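Local coordinates for protein RTX-adhesin (Marinomonas primoryensis, PDB 5IRB) that probably helps a giant calcium-binding adhesin bind its Antarctic bacterium to diatoms and ice, this piece comprising tandem beta-sandwich domains, at residues A112-N126 with Y198-T210. Numbering follows the deposited sequence.
Sequences ATIRVNSITSDDVVN and YAGTTTSTHTVDT. With CA (calcium ion), chain F; CA (calcium ion), chain G; CA (calcium ion), chain D.
Ile119 and His206 meet because Ile119 holds CG2 opposite its backbone N while CG1 turns back beside that N (chi1 -53°), and His206 lifts its ring between its N and carbonyl carbon (chi1 66°). CG2 of Ile119 sits over one ring face in a CH-pi contact, 4.2 Å from the centroid, and CG1 of Ile119 rests against ND1 of His206. From the same side of the ring plane, but obliquely, Val125 brings CG2 to 3.6 Å from CD2 of His206, while NE2 is tied to Leu178 O. The backbones pair in parallel: Asp123 O accepts from Thr207 N, Val125 N gives a bond to Thr207 O (2.9 Å), and Val125 O accepts from Asp209 N. Along 112-116 waters replace direct backbone bonds, linking Ala112 N to Ala199 O and Ile114 N to Thr201 O, and Val116 CG2 packs on Thr202 CG2 at 3.7 Å. A calcium ion bridges the segments, bound by both carboxylate oxygens of Asp123 and, 2.4 Å away, by Thr205 O; Asp123 OD1 also accepts from Ile119 N, steadying the carboxylate. The first strand, split between the sheets of 133-142 and 197-208 and pinned by calcium, is consistent with an Ig-like beta-sandwich domain.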
# COMPACT_ATOMS: atom_id res chain seq x y z
N ALA A 112 -4.02 11.96 2.34
CA ALA A 112 -3.02 11.10 1.72
C ALA A 112 -3.64 9.74 1.46
O ALA A 112 -4.34 9.20 2.32
CB ALA A 112 -1.81 10.97 2.60
N THR A 113 -3.39 9.19 0.28
CA THR A 113 -3.88 7.85 -0.02
C THR A 113 -2.69 6.92 -0.28
O THR A 113 -1.59 7.37 -0.59
CB THR A 113 -4.82 7.83 -1.23
OG1 THR A 113 -4.13 8.29 -2.40
CG2 THR A 113 -6.08 8.68 -0.98
N ILE A 114 -2.95 5.61 -0.25
CA ILE A 114 -1.93 4.61 -0.58
C ILE A 114 -2.64 3.38 -1.13
O ILE A 114 -3.73 3.03 -0.68
CB ILE A 114 -1.04 4.26 0.65
CG1 ILE A 114 0.07 3.26 0.27
CG2 ILE A 114 -1.89 3.78 1.80
CD1 ILE A 114 1.19 3.17 1.30
N ARG A 115 -2.08 2.80 -2.19
CA ARG A 115 -2.54 1.49 -2.64
C ARG A 115 -1.34 0.51 -2.69
O ARG A 115 -0.18 0.92 -2.85
CB ARG A 115 -3.22 1.58 -4.01
CG ARG A 115 -2.29 1.97 -5.14
CD ARG A 115 -3.02 2.27 -6.45
NE ARG A 115 -2.14 2.10 -7.61
CZ ARG A 115 -1.82 3.07 -8.49
NH1 ARG A 115 -1.02 2.79 -9.51
NH2 ARG A 115 -2.31 4.30 -8.35
N VAL A 116 -1.65 -0.77 -2.55
CA VAL A 116 -0.67 -1.85 -2.62
C VAL A 116 -1.04 -2.81 -3.76
O VAL A 116 -2.19 -3.26 -3.84
CB VAL A 116 -0.57 -2.62 -1.30
CG1 VAL A 116 0.48 -3.74 -1.40
CG2 VAL A 116 -0.22 -1.67 -0.17
N ASN A 117 -0.08 -3.05 -4.64
CA ASN A 117 -0.22 -3.96 -5.76
C ASN A 117 -0.36 -5.42 -5.30
O ASN A 117 -0.18 -5.73 -4.13
CB ASN A 117 1.00 -3.83 -6.70
CG ASN A 117 1.16 -2.43 -7.27
OD1 ASN A 117 0.20 -1.81 -7.72
ND2 ASN A 117 2.39 -1.94 -7.27
N SER A 118 -0.63 -6.31 -6.24
CA SER A 118 -0.71 -7.72 -5.87
C SER A 118 0.63 -8.26 -5.33
O SER A 118 1.72 -7.77 -5.69
CB SER A 118 -1.21 -8.53 -7.08
OG SER A 118 -0.20 -8.60 -8.08
N ILE A 119 0.52 -9.18 -4.36
CA ILE A 119 1.64 -9.93 -3.78
C ILE A 119 2.09 -11.05 -4.74
O ILE A 119 1.47 -12.10 -4.79
CB ILE A 119 1.27 -10.51 -2.40
CG1 ILE A 119 0.73 -9.41 -1.47
CG2 ILE A 119 2.47 -11.21 -1.75
CD1 ILE A 119 1.65 -8.16 -1.30
N THR A 120 3.11 -10.77 -5.54
CA THR A 120 3.51 -11.56 -6.70
C THR A 120 2.41 -11.47 -7.75
O THR A 120 1.36 -10.88 -7.53
CB THR A 120 3.82 -13.07 -6.40
OG1 THR A 120 2.58 -13.78 -6.32
CG2 THR A 120 4.59 -13.25 -5.09
N SER A 121 2.68 -12.07 -8.91
CA SER A 121 1.84 -11.91 -10.09
C SER A 121 0.36 -12.25 -9.93
O SER A 121 -0.48 -11.59 -10.51
CB SER A 121 2.39 -12.83 -11.20
OG SER A 121 2.73 -12.07 -12.34
N ASP A 122 0.05 -13.27 -9.12
CA ASP A 122 -1.32 -13.75 -9.01
C ASP A 122 -1.91 -13.49 -7.64
O ASP A 122 -2.98 -14.01 -7.35
CB ASP A 122 -1.40 -15.27 -9.27
CG ASP A 122 -0.51 -16.08 -8.33
OD1 ASP A 122 0.20 -15.48 -7.50
OD2 ASP A 122 -0.53 -17.32 -8.41
N ASP A 123 -1.18 -12.75 -6.80
CA ASP A 123 -1.66 -12.41 -5.46
C ASP A 123 -1.75 -13.68 -4.60
O ASP A 123 -2.50 -13.74 -3.61
CB ASP A 123 -3.01 -11.69 -5.52
CG ASP A 123 -3.20 -10.69 -4.38
OD1 ASP A 123 -2.20 -10.11 -3.88
OD2 ASP A 123 -4.36 -10.56 -3.97
N VAL A 124 -0.99 -14.70 -5.00
CA VAL A 124 -0.84 -15.93 -4.22
C VAL A 124 0.64 -16.22 -3.93
O VAL A 124 1.50 -16.24 -4.83
CB VAL A 124 -1.48 -17.13 -4.96
CG1 VAL A 124 -1.29 -18.41 -4.17
CG2 VAL A 124 -2.95 -16.85 -5.20
N VAL A 125 0.96 -16.48 -2.66
CA VAL A 125 2.32 -16.84 -2.31
C VAL A 125 2.47 -18.36 -2.37
O VAL A 125 1.94 -19.07 -1.51
CB VAL A 125 2.72 -16.35 -0.91
CG1 VAL A 125 4.12 -16.85 -0.56
CG2 VAL A 125 2.69 -14.81 -0.86
N ASN A 126 3.19 -18.85 -3.37
CA ASN A 126 3.40 -20.30 -3.46
C ASN A 126 4.64 -20.77 -2.69
O ASN A 126 5.33 -19.95 -2.07
CB ASN A 126 3.45 -20.77 -4.93
CG ASN A 126 4.74 -20.36 -5.65
OD1 ASN A 126 5.73 -19.96 -5.04
ND2 ASN A 126 4.73 -20.50 -6.97
N TYR A 198 0.12 14.12 8.19
CA TYR A 198 -0.96 13.33 7.63
C TYR A 198 -0.55 11.88 7.57
O TYR A 198 0.64 11.55 7.68
CB TYR A 198 -1.34 13.83 6.24
CG TYR A 198 -0.20 13.89 5.25
CD1 TYR A 198 0.40 12.71 4.74
CD2 TYR A 198 0.29 15.11 4.81
CE1 TYR A 198 1.46 12.79 3.82
CE2 TYR A 198 1.33 15.19 3.90
CZ TYR A 198 1.91 14.04 3.40
OH TYR A 198 2.95 14.18 2.50
N ALA A 199 -1.53 11.02 7.40
CA ALA A 199 -1.30 9.60 7.32
C ALA A 199 -2.37 9.02 6.41
O ALA A 199 -3.52 9.43 6.47
CB ALA A 199 -1.34 8.97 8.70
N GLY A 200 -1.97 8.14 5.50
CA GLY A 200 -2.92 7.34 4.74
C GLY A 200 -2.60 5.88 4.96
O GLY A 200 -1.44 5.52 5.18
N THR A 201 -3.62 5.03 4.93
CA THR A 201 -3.41 3.59 5.12
C THR A 201 -4.31 2.79 4.20
O THR A 201 -5.35 3.28 3.74
CB THR A 201 -3.74 3.13 6.55
OG1 THR A 201 -5.17 3.13 6.70
CG2 THR A 201 -3.11 4.03 7.61
N THR A 202 -3.95 1.53 3.99
CA THR A 202 -4.74 0.61 3.19
C THR A 202 -4.40 -0.76 3.68
O THR A 202 -3.35 -0.97 4.31
CB THR A 202 -4.43 0.67 1.67
OG1 THR A 202 -5.44 -0.03 0.95
CG2 THR A 202 -3.08 0.05 1.35
N THR A 203 -5.29 -1.70 3.41
CA THR A 203 -5.05 -3.07 3.83
C THR A 203 -4.73 -3.94 2.63
O THR A 203 -5.49 -4.00 1.67
CB THR A 203 -6.26 -3.60 4.60
OG1 THR A 203 -6.36 -2.86 5.83
CG2 THR A 203 -6.08 -5.08 4.88
N SER A 204 -3.59 -4.61 2.68
CA SER A 204 -3.21 -5.55 1.64
C SER A 204 -3.54 -6.97 2.10
O SER A 204 -3.18 -7.39 3.20
CB SER A 204 -1.72 -5.43 1.32
OG SER A 204 -1.35 -6.30 0.26
N THR A 205 -4.22 -7.71 1.24
CA THR A 205 -4.49 -9.10 1.56
C THR A 205 -4.00 -9.95 0.39
O THR A 205 -4.01 -9.50 -0.77
CB THR A 205 -5.97 -9.36 1.78
OG1 THR A 205 -6.68 -9.18 0.55
CG2 THR A 205 -6.52 -8.42 2.87
N HIS A 206 -3.60 -11.17 0.71
CA HIS A 206 -3.22 -12.14 -0.30
C HIS A 206 -3.55 -13.54 0.22
O HIS A 206 -3.98 -13.68 1.37
CB HIS A 206 -1.74 -12.00 -0.66
CG HIS A 206 -0.80 -12.34 0.48
ND1 HIS A 206 -0.36 -11.35 1.36
CD2 HIS A 206 -0.24 -13.47 0.84
CE1 HIS A 206 0.44 -11.92 2.23
NE2 HIS A 206 0.54 -13.23 1.97
N THR A 207 -3.39 -14.56 -0.60
CA THR A 207 -3.60 -15.92 -0.10
C THR A 207 -2.29 -16.70 -0.16
O THR A 207 -1.37 -16.34 -0.91
CB THR A 207 -4.71 -16.66 -0.88
OG1 THR A 207 -4.33 -16.83 -2.25
CG2 THR A 207 -6.00 -15.86 -0.78
N VAL A 208 -2.19 -17.73 0.66
CA VAL A 208 -0.99 -18.53 0.72
C VAL A 208 -1.33 -19.96 0.32
O VAL A 208 -2.24 -20.57 0.89
CB VAL A 208 -0.34 -18.47 2.13
CG1 VAL A 208 0.86 -19.38 2.20
CG2 VAL A 208 0.05 -17.00 2.48
N ASP A 209 -0.62 -20.47 -0.68
CA ASP A 209 -0.82 -21.84 -1.19
C ASP A 209 0.54 -22.44 -1.48
O ASP A 209 1.13 -22.17 -2.53
CB ASP A 209 -1.67 -21.84 -2.46
CG ASP A 209 -2.06 -23.26 -2.91
OD1 ASP A 209 -1.40 -24.23 -2.44
OD2 ASP A 209 -2.99 -23.41 -3.74
N THR A 210 1.04 -23.27 -0.57
CA THR A 210 2.39 -23.79 -0.74
C THR A 210 2.45 -25.29 -1.03
O THR A 210 3.50 -25.90 -0.89
CB THR A 210 3.25 -23.52 0.49
OG1 THR A 210 2.68 -24.20 1.61
CG2 THR A 210 3.35 -22.01 0.77
CA CA F . 2.40 -16.15 -6.79
CA CA G . -3.82 -8.45 -2.93
CA CA D . -2.52 -25.90 -3.76
O HOH W 1 -5.14 11.08 4.83
O HOH W 2 -5.49 5.27 1.12
O HOH W 3 -4.30 -1.35 -1.88
O HOH W 4 -1.68 -6.65 -2.39
O HOH W 5 1.55 -18.45 -7.44
O HOH W 6 -5.20 -14.12 -3.42
O HOH W 7 -3.49 -26.31 -1.92
O HOH W 8 -3.27 -28.16 -4.61
O HOH W 9 -4.49 -25.36 -4.91
O HOH W 10 3.05 -15.73 -8.61